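Local atomic coordinates of protein-tyrosine-phosphatase PTP1 (Arabidopsis thaliana, PDB entry 6KRW), a protein that removes phosphate from phosphotyrosine in proteins, dephosphorylating and probably inhibiting the MAP kinase MPK6, and modulates plant defence together with MKP1. Residues A[135-138]-A[139-143]; A[147-150]-A[151-154]; A[286-289]-A[290-294]; A[245-248]-A[249-253]; A[211-214]-A[215-219]. One frame throughout, in Å; residues are numbered along the deposited sequence.

Contact 1 of 5, residues A[135-138]-A[139-143]; sequences LTRL and VDNNR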
loop_
_atom_site.group_PDB
_atom_site.type_symbol
_atom_site.label_atom_id
_atom_site.label_comp_id
_atom_site.label_asym_id
_atom_site.label_seq_id
_atom_site.Cartn_x
_atom_site.Cartn_y
_atom_site.Cartn_z
ATOM N N LEU A 135 -3.098 -7.101 -1.317
ATOM C CA LEU A 135 -4.525 -6.989 -0.926
ATOM C C LEU A 135 -5.423 -7.545 -2.021
ATOM O O LEU A 135 -6.544 -7.106 -2.144
ATOM C CB LEU A 135 -4.837 -5.513 -0.649
ATOM C CG LEU A 135 -3.979 -4.889 0.437
ATOM C CD1 LEU A 135 -4.190 -3.358 0.450
ATOM C CD2 LEU A 135 -4.254 -5.487 1.801
ATOM N N THR A 136 -4.950 -8.540 -2.756
ATOM C CA THR A 136 -5.767 -9.118 -3.845
ATOM C C THR A 136 -5.470 -10.624 -3.930
ATOM O O THR A 136 -4.407 -11.004 -3.519
ATOM C CB THR A 136 -5.443 -8.461 -5.193
ATOM O OG1 THR A 136 -6.263 -8.918 -6.272
ATOM C CG2 THR A 136 -3.992 -8.607 -5.585
ATOM N N ARG A 137 -6.415 -11.300 -4.546
ATOM C CA ARG A 137 -6.183 -12.641 -5.118
ATOM C C ARG A 137 -5.484 -12.484 -6.460
ATOM O O ARG A 137 -5.578 -11.401 -7.072
ATOM C CB ARG A 137 -7.505 -13.400 -5.306
ATOM C CG ARG A 137 -8.267 -13.639 -4.015
ATOM C CD ARG A 137 -9.546 -14.418 -4.325
ATOM N NE ARG A 137 -10.314 -14.684 -3.134
ATOM C CZ ARG A 137 -11.392 -15.494 -3.125
ATOM N NH1 ARG A 137 -11.885 -15.945 -4.268
ATOM N NH2 ARG A 137 -12.017 -15.773 -1.992
ATOM N N LEU A 138 -4.833 -13.552 -6.918
ATOM C CA LEU A 138 -4.302 -13.568 -8.303
ATOM C C LEU A 138 -5.457 -13.466 -9.305
ATOM O O LEU A 138 -5.296 -12.830 -10.337
ATOM C CB LEU A 138 -3.451 -14.831 -8.502
ATOM C CG LEU A 138 -2.232 -14.969 -7.581
ATOM C CD1 LEU A 138 -1.542 -16.311 -7.789
ATOM C CD2 LEU A 138 -1.241 -13.829 -7.770
ATOM N N VAL A 139 -6.557 -14.219 -9.087
ATOM C CA VAL A 139 -7.698 -14.256 -10.055
ATOM C C VAL A 139 -9.005 -14.061 -9.295
ATOM O O VAL A 139 -9.143 -14.647 -8.224
ATOM C CB VAL A 139 -7.734 -15.580 -10.840
ATOM C CG1 VAL A 139 -8.790 -15.551 -11.947
ATOM C CG2 VAL A 139 -6.357 -15.930 -11.387
ATOM N N ASP A 140 -9.943 -13.300 -9.854
ATOM C CA ASP A 140 -11.222 -13.021 -9.151
ATOM C C ASP A 140 -12.209 -14.130 -9.525
ATOM O O ASP A 140 -11.843 -15.026 -10.329
ATOM C CB ASP A 140 -11.761 -11.621 -9.450
ATOM C CG ASP A 140 -12.417 -11.436 -10.813
ATOM O OD1 ASP A 140 -12.435 -12.393 -11.627
ATOM O OD2 ASP A 140 -12.919 -10.321 -11.047
ATOM N N ASN A 141 -13.434 -14.065 -9.012
ATOM C CA ASN A 141 -14.394 -15.181 -9.263
ATOM C C ASN A 141 -15.068 -15.057 -10.634
ATOM O O ASN A 141 -15.647 -16.066 -11.093
ATOM C CB ASN A 141 -15.415 -15.263 -8.140
ATOM C CG ASN A 141 -14.807 -15.842 -6.880
ATOM O OD1 ASN A 141 -13.840 -16.603 -6.956
ATOM N ND2 ASN A 141 -15.372 -15.510 -5.725
ATOM N N ASN A 142 -14.988 -13.885 -11.277
ATOM C CA ASN A 142 -15.384 -13.735 -12.697
ATOM C C ASN A 142 -14.299 -14.336 -13.598
ATOM O O ASN A 142 -14.474 -14.246 -14.819
ATOM C CB ASN A 142 -15.642 -12.275 -13.063
ATOM C CG ASN A 142 -16.839 -11.690 -12.347
ATOM O OD1 ASN A 142 -17.725 -12.407 -11.892
ATOM N ND2 ASN A 142 -16.885 -10.374 -12.256
ATOM N N ARG A 143 -13.235 -14.892 -12.996
ATOM C CA ARG A 143 -12.041 -15.548 -13.623
ATOM C C ARG A 143 -11.073 -14.538 -14.246
ATOM O O ARG A 143 -10.278 -14.949 -15.095
ATOM C CB ARG A 143 -12.437 -16.599 -14.664
ATOM C CG ARG A 143 -13.301 -17.702 -14.083
ATOM C CD ARG A 143 -12.630 -18.230 -12.841
ATOM N NE ARG A 143 -11.255 -18.616 -13.074
ATOM C CZ ARG A 143 -10.399 -18.946 -12.117
ATOM N NH1 ARG A 143 -10.760 -18.902 -10.847
ATOM N NH2 ARG A 143 -9.165 -19.298 -12.431
HETATM O O HOH W 1 -11.226 -15.757 -7.044
#

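Contact 2 of 5, residues A[147-150]-A[151-154]; sequences CGDY and FQDE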
loop_
_atom_site.group_PDB
_atom_site.type_symbol
_atom_site.label_atom_id
_atom_site.label_comp_id
_atom_site.label_asym_id
_atom_site.label_seq_id
_atom_site.Cartn_x
_atom_site.Cartn_y
_atom_site.Cartn_z
ATOM N N CYS A 147 -3.411 -10.166 -10.671
ATOM C CA CYS A 147 -2.003 -10.053 -10.231
ATOM C C CYS A 147 -1.221 -11.305 -10.629
ATOM O O CYS A 147 -1.763 -12.384 -10.539
ATOM C CB CYS A 147 -1.922 -9.864 -8.732
ATOM S SG CYS A 147 -0.233 -9.654 -8.123
ATOM N N GLY A 148 0.019 -11.171 -11.054
ATOM C CA GLY A 148 0.793 -12.348 -11.468
ATOM C C GLY A 148 1.448 -13.007 -10.274
ATOM O O GLY A 148 1.643 -12.344 -9.244
ATOM N N ASP A 149 1.733 -14.306 -10.368
ATOM C CA ASP A 149 2.418 -15.021 -9.266
ATOM C C ASP A 149 3.916 -14.714 -9.304
ATOM O O ASP A 149 4.651 -15.323 -10.075
ATOM C CB ASP A 149 2.160 -16.530 -9.345
ATOM C CG ASP A 149 2.813 -17.321 -8.229
ATOM O OD1 ASP A 149 3.603 -16.743 -7.471
ATOM O OD2 ASP A 149 2.556 -18.560 -8.170
ATOM N N TYR A 150 4.333 -13.733 -8.516
ATOM C CA TYR A 150 5.747 -13.320 -8.455
ATOM C C TYR A 150 6.392 -13.849 -7.184
ATOM O O TYR A 150 7.537 -13.489 -6.953
ATOM C CB TYR A 150 5.805 -11.781 -8.516
ATOM C CG TYR A 150 5.158 -11.051 -7.351
ATOM C CD1 TYR A 150 5.863 -10.790 -6.194
ATOM C CD2 TYR A 150 3.815 -10.711 -7.377
ATOM C CE1 TYR A 150 5.253 -10.198 -5.098
ATOM C CE2 TYR A 150 3.183 -10.130 -6.286
ATOM C CZ TYR A 150 3.908 -9.879 -5.141
ATOM O OH TYR A 150 3.346 -9.326 -4.029
ATOM N N PHE A 151 5.746 -14.759 -6.435
ATOM C CA PHE A 151 6.303 -15.062 -5.090
ATOM C C PHE A 151 6.211 -16.541 -4.686
ATOM O O PHE A 151 6.918 -16.917 -3.734
ATOM C CB PHE A 151 5.641 -14.187 -4.028
ATOM C CG PHE A 151 4.139 -14.298 -4.007
ATOM C CD1 PHE A 151 3.370 -13.430 -4.764
ATOM C CD2 PHE A 151 3.492 -15.240 -3.222
ATOM C CE1 PHE A 151 1.987 -13.505 -4.762
ATOM C CE2 PHE A 151 2.111 -15.305 -3.213
ATOM C CZ PHE A 151 1.355 -14.462 -3.994
ATOM N N GLN A 152 5.398 -17.373 -5.325
ATOM C CA GLN A 152 5.276 -18.780 -4.881
ATOM C C GLN A 152 6.411 -19.597 -5.491
ATOM O O GLN A 152 6.687 -19.440 -6.678
ATOM C CB GLN A 152 3.906 -19.316 -5.272
ATOM C CG GLN A 152 2.760 -18.625 -4.540
ATOM C CD GLN A 152 1.451 -19.349 -4.739
ATOM O OE1 GLN A 152 0.935 -19.997 -3.826
ATOM N NE2 GLN A 152 0.920 -19.272 -5.951
ATOM N N ASP A 153 7.052 -20.448 -4.693
ATOM C CA ASP A 153 8.204 -21.267 -5.161
ATOM C C ASP A 153 7.971 -22.738 -4.797
ATOM O O ASP A 153 8.939 -23.417 -4.376
ATOM C CB ASP A 153 9.521 -20.719 -4.606
ATOM C CG ASP A 153 9.754 -21.017 -3.131
ATOM O OD1 ASP A 153 8.763 -21.222 -2.403
ATOM O OD2 ASP A 153 10.929 -21.047 -2.722
ATOM N N GLU A 154 6.748 -23.232 -4.987
ATOM C CA GLU A 154 6.430 -24.640 -4.629
ATOM C C GLU A 154 7.169 -25.599 -5.566
ATOM O O GLU A 154 7.516 -26.693 -5.111
ATOM C CB GLU A 154 4.922 -24.875 -4.639
ATOM C CG GLU A 154 4.159 -23.780 -3.906
ATOM C CD GLU A 154 3.201 -24.276 -2.837
ATOM O OE1 GLU A 154 2.829 -23.472 -1.955
ATOM O OE2 GLU A 154 2.842 -25.468 -2.876
#

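Contact 3 of 5, residues A[286-289]-A[290-294]; sequences DQYF and FCYNA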
loop_
_atom_site.group_PDB
_atom_site.type_symbol
_atom_site.label_atom_id
_atom_site.label_comp_id
_atom_site.label_asym_id
_atom_site.label_seq_id
_atom_site.Cartn_x
_atom_site.Cartn_y
_atom_site.Cartn_z
ATOM N N ASP A 286 -17.772 3.133 -0.313
ATOM C CA ASP A 286 -17.675 2.064 0.708
ATOM C C ASP A 286 -16.240 1.925 1.225
ATOM O O ASP A 286 -16.065 1.740 2.442
ATOM C CB ASP A 286 -18.194 0.731 0.162
ATOM C CG ASP A 286 -19.699 0.652 0.059
ATOM O OD1 ASP A 286 -20.394 1.510 0.652
ATOM O OD2 ASP A 286 -20.165 -0.272 -0.608
ATOM N N GLN A 287 -15.232 2.092 0.362
ATOM C CA GLN A 287 -13.827 2.030 0.820
ATOM C C GLN A 287 -13.540 3.203 1.754
ATOM O O GLN A 287 -12.841 3.017 2.721
ATOM C CB GLN A 287 -12.865 1.992 -0.368
ATOM C CG GLN A 287 -12.823 0.604 -1.002
ATOM C CD GLN A 287 -12.073 0.576 -2.306
ATOM O OE1 GLN A 287 -11.565 1.600 -2.764
ATOM N NE2 GLN A 287 -11.979 -0.593 -2.923
ATOM N N TYR A 288 -14.088 4.382 1.444
ATOM C CA TYR A 288 -13.867 5.562 2.297
ATOM C C TYR A 288 -14.503 5.338 3.664
ATOM O O TYR A 288 -13.894 5.617 4.670
ATOM C CB TYR A 288 -14.402 6.793 1.555
ATOM C CG TYR A 288 -14.016 8.097 2.192
ATOM C CD1 TYR A 288 -12.708 8.550 2.117
ATOM C CD2 TYR A 288 -14.931 8.850 2.888
ATOM C CE1 TYR A 288 -12.331 9.741 2.707
ATOM C CE2 TYR A 288 -14.567 10.061 3.459
ATOM C CZ TYR A 288 -13.252 10.479 3.408
ATOM O OH TYR A 288 -12.861 11.681 3.964
ATOM N N PHE A 289 -15.709 4.782 3.685
ATOM C CA PHE A 289 -16.375 4.429 4.970
ATOM C C PHE A 289 -15.526 3.395 5.716
ATOM O O PHE A 289 -15.386 3.480 6.947
ATOM C CB PHE A 289 -17.800 3.915 4.737
ATOM C CG PHE A 289 -18.836 5.004 4.789
ATOM C CD1 PHE A 289 -19.434 5.359 5.988
ATOM C CD2 PHE A 289 -19.215 5.674 3.642
ATOM C CE1 PHE A 289 -20.395 6.352 6.032
ATOM C CE2 PHE A 289 -20.156 6.697 3.698
ATOM C CZ PHE A 289 -20.760 7.019 4.886
ATOM N N PHE A 290 -14.981 2.426 4.989
ATOM C CA PHE A 290 -14.166 1.361 5.630
ATOM C C PHE A 290 -12.938 1.984 6.302
ATOM O O PHE A 290 -12.547 1.552 7.372
ATOM C CB PHE A 290 -13.806 0.289 4.605
ATOM C CG PHE A 290 -13.035 -0.877 5.166
ATOM C CD1 PHE A 290 -13.690 -1.919 5.810
ATOM C CD2 PHE A 290 -11.661 -0.948 5.058
ATOM C CE1 PHE A 290 -12.970 -2.986 6.333
ATOM C CE2 PHE A 290 -10.942 -2.014 5.578
ATOM C CZ PHE A 290 -11.608 -3.045 6.219
ATOM N N CYS A 291 -12.347 3.023 5.676
ATOM C CA CYS A 291 -11.212 3.752 6.297
ATOM C C CYS A 291 -11.650 4.255 7.670
ATOM O O CYS A 291 -10.965 4.054 8.640
ATOM C CB CYS A 291 -10.814 5.006 5.516
ATOM S SG CYS A 291 -9.962 4.711 3.961
ATOM N N TYR A 292 -12.796 4.937 7.724
ATOM C CA TYR A 292 -13.270 5.516 9.001
ATOM C C TYR A 292 -13.506 4.394 10.020
ATOM O O TYR A 292 -13.077 4.511 11.157
ATOM C CB TYR A 292 -14.557 6.298 8.794
ATOM C CG TYR A 292 -14.350 7.765 8.508
ATOM C CD1 TYR A 292 -14.149 8.642 9.551
ATOM C CD2 TYR A 292 -14.376 8.264 7.221
ATOM C CE1 TYR A 292 -13.961 9.988 9.333
ATOM C CE2 TYR A 292 -14.199 9.619 6.986
ATOM C CZ TYR A 292 -13.987 10.471 8.045
ATOM O OH TYR A 292 -13.792 11.829 7.875
ATOM N N ASN A 293 -14.162 3.314 9.590
ATOM C CA ASN A 293 -14.515 2.216 10.525
ATOM C C ASN A 293 -13.232 1.580 11.050
ATOM O O ASN A 293 -13.156 1.320 12.260
ATOM C CB ASN A 293 -15.422 1.216 9.819
ATOM C CG ASN A 293 -16.828 1.737 9.656
ATOM O OD1 ASN A 293 -17.348 2.391 10.542
ATOM N ND2 ASN A 293 -17.478 1.398 8.560
ATOM N N ALA A 294 -12.257 1.340 10.173
ATOM C CA ALA A 294 -11.011 0.683 10.611
ATOM C C ALA A 294 -10.278 1.617 11.570
ATOM O O ALA A 294 -9.649 1.162 12.522
ATOM C CB ALA A 294 -10.147 0.284 9.439
#

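Contact 4 of 5, residues A[245-248]-A[249-253]; sequences GTYC and AIHNT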
loop_
_atom_site.group_PDB
_atom_site.type_symbol
_atom_site.label_atom_id
_atom_site.label_comp_id
_atom_site.label_asym_id
_atom_site.label_seq_id
_atom_site.Cartn_x
_atom_site.Cartn_y
_atom_site.Cartn_z
ATOM N N GLY A 245 -4.942 2.259 -1.629
ATOM C CA GLY A 245 -5.104 3.589 -1.012
ATOM C C GLY A 245 -5.821 3.523 0.315
ATOM O O GLY A 245 -5.483 4.255 1.244
ATOM N N THR A 246 -6.828 2.646 0.419
ATOM C CA THR A 246 -7.586 2.476 1.671
ATOM C C THR A 246 -6.622 1.974 2.755
ATOM O O THR A 246 -6.642 2.512 3.840
ATOM C CB THR A 246 -8.776 1.543 1.416
ATOM O OG1 THR A 246 -9.585 2.031 0.343
ATOM C CG2 THR A 246 -9.631 1.343 2.645
ATOM N N TYR A 247 -5.852 0.904 2.486
ATOM C CA TYR A 247 -4.906 0.397 3.507
ATOM C C TYR A 247 -3.936 1.520 3.912
ATOM O O TYR A 247 -3.710 1.771 5.097
ATOM C CB TYR A 247 -4.131 -0.851 3.055
ATOM C CG TYR A 247 -3.184 -1.217 4.153
ATOM C CD1 TYR A 247 -3.647 -1.909 5.278
ATOM C CD2 TYR A 247 -1.877 -0.789 4.143
ATOM C CE1 TYR A 247 -2.816 -2.087 6.359
ATOM C CE2 TYR A 247 -1.037 -0.967 5.221
ATOM C CZ TYR A 247 -1.517 -1.640 6.325
ATOM O OH TYR A 247 -0.711 -1.709 7.385
ATOM N N CYS A 248 -3.337 2.175 2.926
ATOM C CA CYS A 248 -2.350 3.256 3.227
ATOM C C CYS A 248 -3.013 4.332 4.110
ATOM O O CYS A 248 -2.372 4.833 5.016
ATOM C CB CYS A 248 -1.811 3.865 1.942
ATOM S SG CYS A 248 -0.722 2.759 1.021
ATOM N N ALA A 249 -4.265 4.695 3.834
ATOM C CA ALA A 249 -4.949 5.748 4.610
ATOM C C ALA A 249 -5.080 5.324 6.068
ATOM O O ALA A 249 -4.896 6.136 6.990
ATOM C CB ALA A 249 -6.268 6.115 4.001
ATOM N N ILE A 250 -5.439 4.057 6.304
ATOM C CA ILE A 250 -5.611 3.591 7.711
ATOM C C ILE A 250 -4.253 3.608 8.413
ATOM O O ILE A 250 -4.130 4.162 9.530
ATOM C CB ILE A 250 -6.261 2.196 7.709
ATOM C CG1 ILE A 250 -7.657 2.227 7.078
ATOM C CG2 ILE A 250 -6.255 1.603 9.126
ATOM C CD1 ILE A 250 -8.176 0.843 6.625
ATOM N N HIS A 251 -3.253 3.014 7.788
ATOM C CA HIS A 251 -1.898 2.907 8.373
ATOM C C HIS A 251 -1.319 4.299 8.636
ATOM O O HIS A 251 -0.836 4.588 9.738
ATOM C CB HIS A 251 -1.060 2.073 7.415
ATOM C CG HIS A 251 0.335 1.797 7.826
ATOM N ND1 HIS A 251 0.847 0.519 7.777
ATOM C CD2 HIS A 251 1.343 2.587 8.251
ATOM C CE1 HIS A 251 2.121 0.550 8.129
ATOM N NE2 HIS A 251 2.441 1.793 8.451
ATOM N N ASN A 252 -1.427 5.158 7.639
ATOM C CA ASN A 252 -0.835 6.505 7.742
ATOM C C ASN A 252 -1.567 7.332 8.800
ATOM O O ASN A 252 -0.920 8.073 9.580
ATOM C CB ASN A 252 -0.947 7.152 6.373
ATOM C CG ASN A 252 -0.312 8.531 6.298
ATOM O OD1 ASN A 252 -1.037 9.523 6.113
ATOM N ND2 ASN A 252 0.999 8.577 6.443
ATOM N N THR A 253 -2.894 7.235 8.853
ATOM C CA THR A 253 -3.666 8.047 9.807
ATOM C C THR A 253 -3.269 7.662 11.228
ATOM O O THR A 253 -3.065 8.537 12.081
ATOM C CB THR A 253 -5.168 7.904 9.564
ATOM O OG1 THR A 253 -5.463 8.419 8.249
ATOM C CG2 THR A 253 -5.971 8.625 10.622
#

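Contact 5 of 5, residues A[211-214]-A[215-219]; sequences KDTV and AVREI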
loop_
_atom_site.group_PDB
_atom_site.type_symbol
_atom_site.label_atom_id
_atom_site.label_comp_id
_atom_site.label_asym_id
_atom_site.label_seq_id
_atom_site.Cartn_x
_atom_site.Cartn_y
_atom_site.Cartn_z
ATOM N N LYS A 211 -15.768 -7.760 5.012
ATOM C CA LYS A 211 -16.993 -7.807 5.854
ATOM C C LYS A 211 -16.730 -7.192 7.237
ATOM O O LYS A 211 -17.714 -6.769 7.862
ATOM C CB LYS A 211 -17.505 -9.249 5.934
ATOM C CG LYS A 211 -17.578 -9.940 4.577
ATOM C CD LYS A 211 -18.401 -9.185 3.544
ATOM C CE LYS A 211 -17.940 -9.413 2.118
ATOM N NZ LYS A 211 -16.753 -8.591 1.761
ATOM N N ASP A 212 -15.477 -7.166 7.710
ATOM C CA ASP A 212 -15.157 -6.534 9.017
ATOM C C ASP A 212 -13.750 -5.928 8.922
ATOM O O ASP A 212 -13.119 -6.083 7.897
ATOM C CB ASP A 212 -15.358 -7.535 10.159
ATOM C CG ASP A 212 -14.399 -8.701 10.103
ATOM O OD1 ASP A 212 -13.168 -8.472 10.080
ATOM O OD2 ASP A 212 -14.894 -9.837 10.159
ATOM N N THR A 213 -13.256 -5.313 9.982
ATOM C CA THR A 213 -11.964 -4.581 9.911
ATOM C C THR A 213 -10.832 -5.388 10.543
ATOM O O THR A 213 -9.716 -4.881 10.644
ATOM C CB THR A 213 -12.054 -3.223 10.616
ATOM O OG1 THR A 213 -12.302 -3.415 12.014
ATOM C CG2 THR A 213 -13.124 -2.353 9.996
ATOM N N VAL A 214 -11.108 -6.623 10.975
ATOM C CA VAL A 214 -10.139 -7.313 11.862
ATOM C C VAL A 214 -8.869 -7.685 11.090
ATOM O O VAL A 214 -7.773 -7.475 11.648
ATOM C CB VAL A 214 -10.815 -8.529 12.510
ATOM C CG1 VAL A 214 -9.840 -9.287 13.392
ATOM C CG2 VAL A 214 -12.041 -8.116 13.303
ATOM N N ALA A 215 -8.995 -8.280 9.899
ATOM C CA ALA A 215 -7.788 -8.750 9.171
ATOM C C ALA A 215 -6.949 -7.530 8.750
ATOM O O ALA A 215 -5.722 -7.518 8.935
ATOM C CB ALA A 215 -8.199 -9.552 7.970
ATOM N N VAL A 216 -7.606 -6.490 8.263
ATOM C CA VAL A 216 -6.821 -5.300 7.823
ATOM C C VAL A 216 -6.108 -4.670 9.024
ATOM O O VAL A 216 -4.915 -4.306 8.909
ATOM C CB VAL A 216 -7.748 -4.323 7.098
ATOM C CG1 VAL A 216 -7.004 -3.021 6.850
ATOM C CG2 VAL A 216 -8.205 -4.884 5.780
ATOM N N ARG A 217 -6.767 -4.589 10.170
ATOM C CA ARG A 217 -6.101 -4.035 11.372
ATOM C C ARG A 217 -4.982 -4.965 11.848
ATOM O O ARG A 217 -3.996 -4.455 12.387
ATOM C CB ARG A 217 -7.139 -3.714 12.445
ATOM C CG ARG A 217 -7.971 -2.493 12.088
ATOM C CD ARG A 217 -8.914 -2.059 13.184
ATOM N NE ARG A 217 -9.788 -3.122 13.636
ATOM C CZ ARG A 217 -9.671 -3.780 14.780
ATOM N NH1 ARG A 217 -8.681 -3.514 15.616
ATOM N NH2 ARG A 217 -10.559 -4.703 15.087
ATOM N N GLU A 218 -5.106 -6.283 11.671
ATOM C CA GLU A 218 -3.980 -7.158 12.053
ATOM C C GLU A 218 -2.744 -6.838 11.201
ATOM O O GLU A 218 -1.626 -6.894 11.731
ATOM C CB GLU A 218 -4.397 -8.621 11.944
ATOM C CG GLU A 218 -3.303 -9.536 12.440
ATOM C CD GLU A 218 -3.658 -11.012 12.490
ATOM O OE1 GLU A 218 -4.806 -11.340 12.801
ATOM O OE2 GLU A 218 -2.814 -11.759 12.065
ATOM N N ILE A 219 -2.925 -6.520 9.922
ATOM C CA ILE A 219 -1.749 -6.120 9.092
ATOM C C ILE A 219 -1.077 -4.916 9.760
ATOM O O ILE A 219 0.136 -4.939 9.968
ATOM C CB ILE A 219 -2.173 -5.791 7.657
ATOM C CG1 ILE A 219 -2.853 -6.968 6.960
ATOM C CG2 ILE A 219 -0.981 -5.249 6.860
ATOM C CD1 ILE A 219 -3.439 -6.641 5.610
HETATM O O HOH W 2 -10.409 -6.934 7.471
HETATM O O HOH W 3 -11.575 -10.214 8.861
#

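Contact 1 of 5, residues A[135-138]-A[139-143]
The Arg137 guanidinium turns one edge toward Asn141. A water molecule lies at that edge, in its plane, and the amide oxygen Asn141 OD1 sits near the same plane, 3.4 Å from Arg137 NH1. The guanidinium and amide planes are 74° apart, so the two groups do not stack. A second flat group, the Arg143 guanidinium, has Val139 CG1 over one face, 3.7 Å above the plane. All this belongs to the loop after strand 131-134, which corresponds to the E loop of classical tyrosine phosphatases. A type I beta turn from Asp140 to Arg143 closes its outer end.

The water joins the two arms of the loop. It accepts from Arg137 NH1 at 2.9 Å. It donates to Val139 O at 2.6 Å and to Asn141 OD1 at 2.7 Å. Arg137 reaches it with a chain extended from CG to NE. Nearer the backbone, Arg137 CB rests 3.6 Å from Val139 O.

The stronger partners of Arg137 lie elsewhere. NH2 forms a salt bridge with Glu203, and NE donates to Pro202 O, both just ahead of Asp206 in the WPD loop. The arginine thus ties the E loop to the base of that loop, while NH1 faces the water and Asn141. Asp140 OD2 forms a salt bridge with Lys146. Closer to the strand, Thr136 OG1 donates to Arg137 O at 2.7 Å, in the carbonyl plane and on a lone pair.

Contact 2 of 5, residues A[147-150]-A[151-154]
Asp149 carries CG anti to its backbone nitrogen (chi1 -179°), which carries the carboxylate forward over the next residues, to meet the N-H groups of Phe151 and Gln152. Tyr150 and Phe151 both place CG between the backbone N and the carbonyl carbon, with chi1 near +60°, and their rings meet on one side of the chain.

Asp149 OD1 takes two backbone donors. Gln152 N binds its syn lone pair at 2.9 Å, and Phe151 N comes at 3.1 Å, nearly along the C-O bond. The second of these makes an Asx turn. Asp149 OD2 accepts from Gln152 NE2 at 2.8 Å. That amide comes from well above the carboxylate plane.

The turn falls in the segment that matches the KCxxYWP motif of classical tyrosine phosphatases, with Phe151 at the tryptophan position. The rings of Tyr150 and Phe151 form a T-shaped pair, planes at 72° and centroids 4.8 Å apart. Phe151 points its edge at Tyr150, and its CD1 stands 3.5 Å above the centre of the tyrosine ring. Tyr150 OH is hydrogen-bonded to His236 and His198. His236 directly precedes the nucleophile Cys237, so the tyrosine lies in the second shell of the active site. Outside the turn, Arg158 binds both Asp149 O and Gln152 O.

Contact 3 of 5, residues A[286-289]-A[290-294]
Phe290 opens the second turn by donating from N to Asp286 O at 2.9 Å, and its ring packs away from this turn against Trp204. Cys291 N follows with a bond to Gln287 O at 3.0 Å. Its SG lies against Thr246 of helix 242-259.

Tyr292 brings the main side-chain contact. Its ring runs beside that of Tyr288, pointing the same way, in an offset edge-to-face pair with planes at 77°. The edge of Tyr292 is turned toward the face of Tyr288, and the two CE2 atoms, Tyr288 CE2 and Tyr292 CE2, are 3.6 Å apart. Both hydroxyls bind Glu33 OE2 of helix 27-39. A leucine in place of Tyr288 would probably leave Glu33 with one hydroxyl fewer and Tyr292 without the ring face beside it.

Asn293 N donates to Phe289 O at 2.9 Å. Ala294 packs on Ile250.

The turn belongs to helix 285-303, which starts just after the Q loop. Gln287 OE1 accepts from Gln283 N, while NE2 binds Gly208 O and a citrate ion, probably from the crystallisation liquor. Gln287 thus probably helps to position Gln283, a substrate-binding residue by similarity. On the other flank, the two hydroxyls on Glu33 OE2 would probably stabilise its negative charge.

Contact 4 of 5, residues A[245-248]-A[249-253]
Tyr247 and His251, one helical turn apart, make the tight part of this contact. Tyr247 OH and His251 ND1 share a short hydrogen bond of 2.7 Å, nearly straight at 168°. The hydroxyl lies at the edge of the imidazole, near its plane. The two rings touch at their rims, with planes 72° apart, and do not stack. Both side chains carry CG anti to the backbone N (chi1 178° in Tyr247), which sends them along the same flank. In the backbone, His251 N donates to Tyr247 O at 3.0 Å.

The flank of Thr246 and Ile250 is looser between its methyl groups. Thr246 CG2 and Ile250 CD1 are 4.3 Å apart; the first packs on Cys291 and the second on Ala294. Ile250 CG1 rests 3.4 Å from Thr246 O. This side too is buried rather than open to solvent.

Both segments lie on helix 242-259, which begins at the end of the P-loop that carries the nucleophile Cys237. Gly245 ends the HCX5R(S/T)G signature, and its O receives Ala249 N at 2.9 Å. Thr246 OG1 bonds back to Gly242 O.

On the far side of the imidazole, His251 NE2 is hydrogen-bonded to Ser104. Further along, Ala249 O accepts from both Thr253 N and Thr253 OG1, one from above and one from below the carbonyl plane.

Contact 5 of 5, residues A[211-214]-A[215-219]
Thr213 takes two bonds from Arg217, one from the side chain and one from the backbone. Arg217 NE donates to Thr213 OG1 at 3.0 Å, with the oxygen lying in the guanidinium plane. Arg217 N donates to Thr213 O, also at 3.0 Å. The arginine chain bends at chi3 (-54°), which folds NE back over the start of the helix. Val214 O receives Glu218 N in the next bond along.

Asp212 prepares this start. Its OD1 accepts from Val214 N at 2.9 Å, a capping bond, and also takes a water at 2.7 Å. Another water bridges Asp212 O and Val216 N. These bonds serve backbone N-H groups at the head of helix 214-223, which follows the WPD loop.

The next shell is helix 285-303. Asp297 is hydrogen-bonded to Thr213 OG1, and Arg217 NH1 forms salt bridges with Asp301 and Glu298. A methionine in place of Arg217 would probably leave Asp301 and Glu298 without this positive mate and Thr213 OG1 without its NE donor.

The threonine hydroxyl thus has two partners, a guanidinium N-H and a carboxylate. The buried arginine charge is probably balanced by the acidic residues of the neighbouring helix.

Contacts 1 and 2 follow each other in the long loop after strand 131-134 and touch where Leu138 meets Cys147. Contact 1 is a surface site bridged by water. Contacts 2 and 5 are partly buried, and contacts 3 and 4 buried. Contacts 3 and 4 lie within helices and contact 5 at a helix start; the three helices pack together. Contact 4 is the most central, about 8 Å from the centre of the chain, and its polar side chains find partners inside the protein, such as Ser104 and Thr97. The polar ends of contacts 3 and 5 meet acidic residues, Glu33 of helix 27-39 and the acids of helix 285-303. Leu135 joins the two groups by packing on Tyr247 and Ile219.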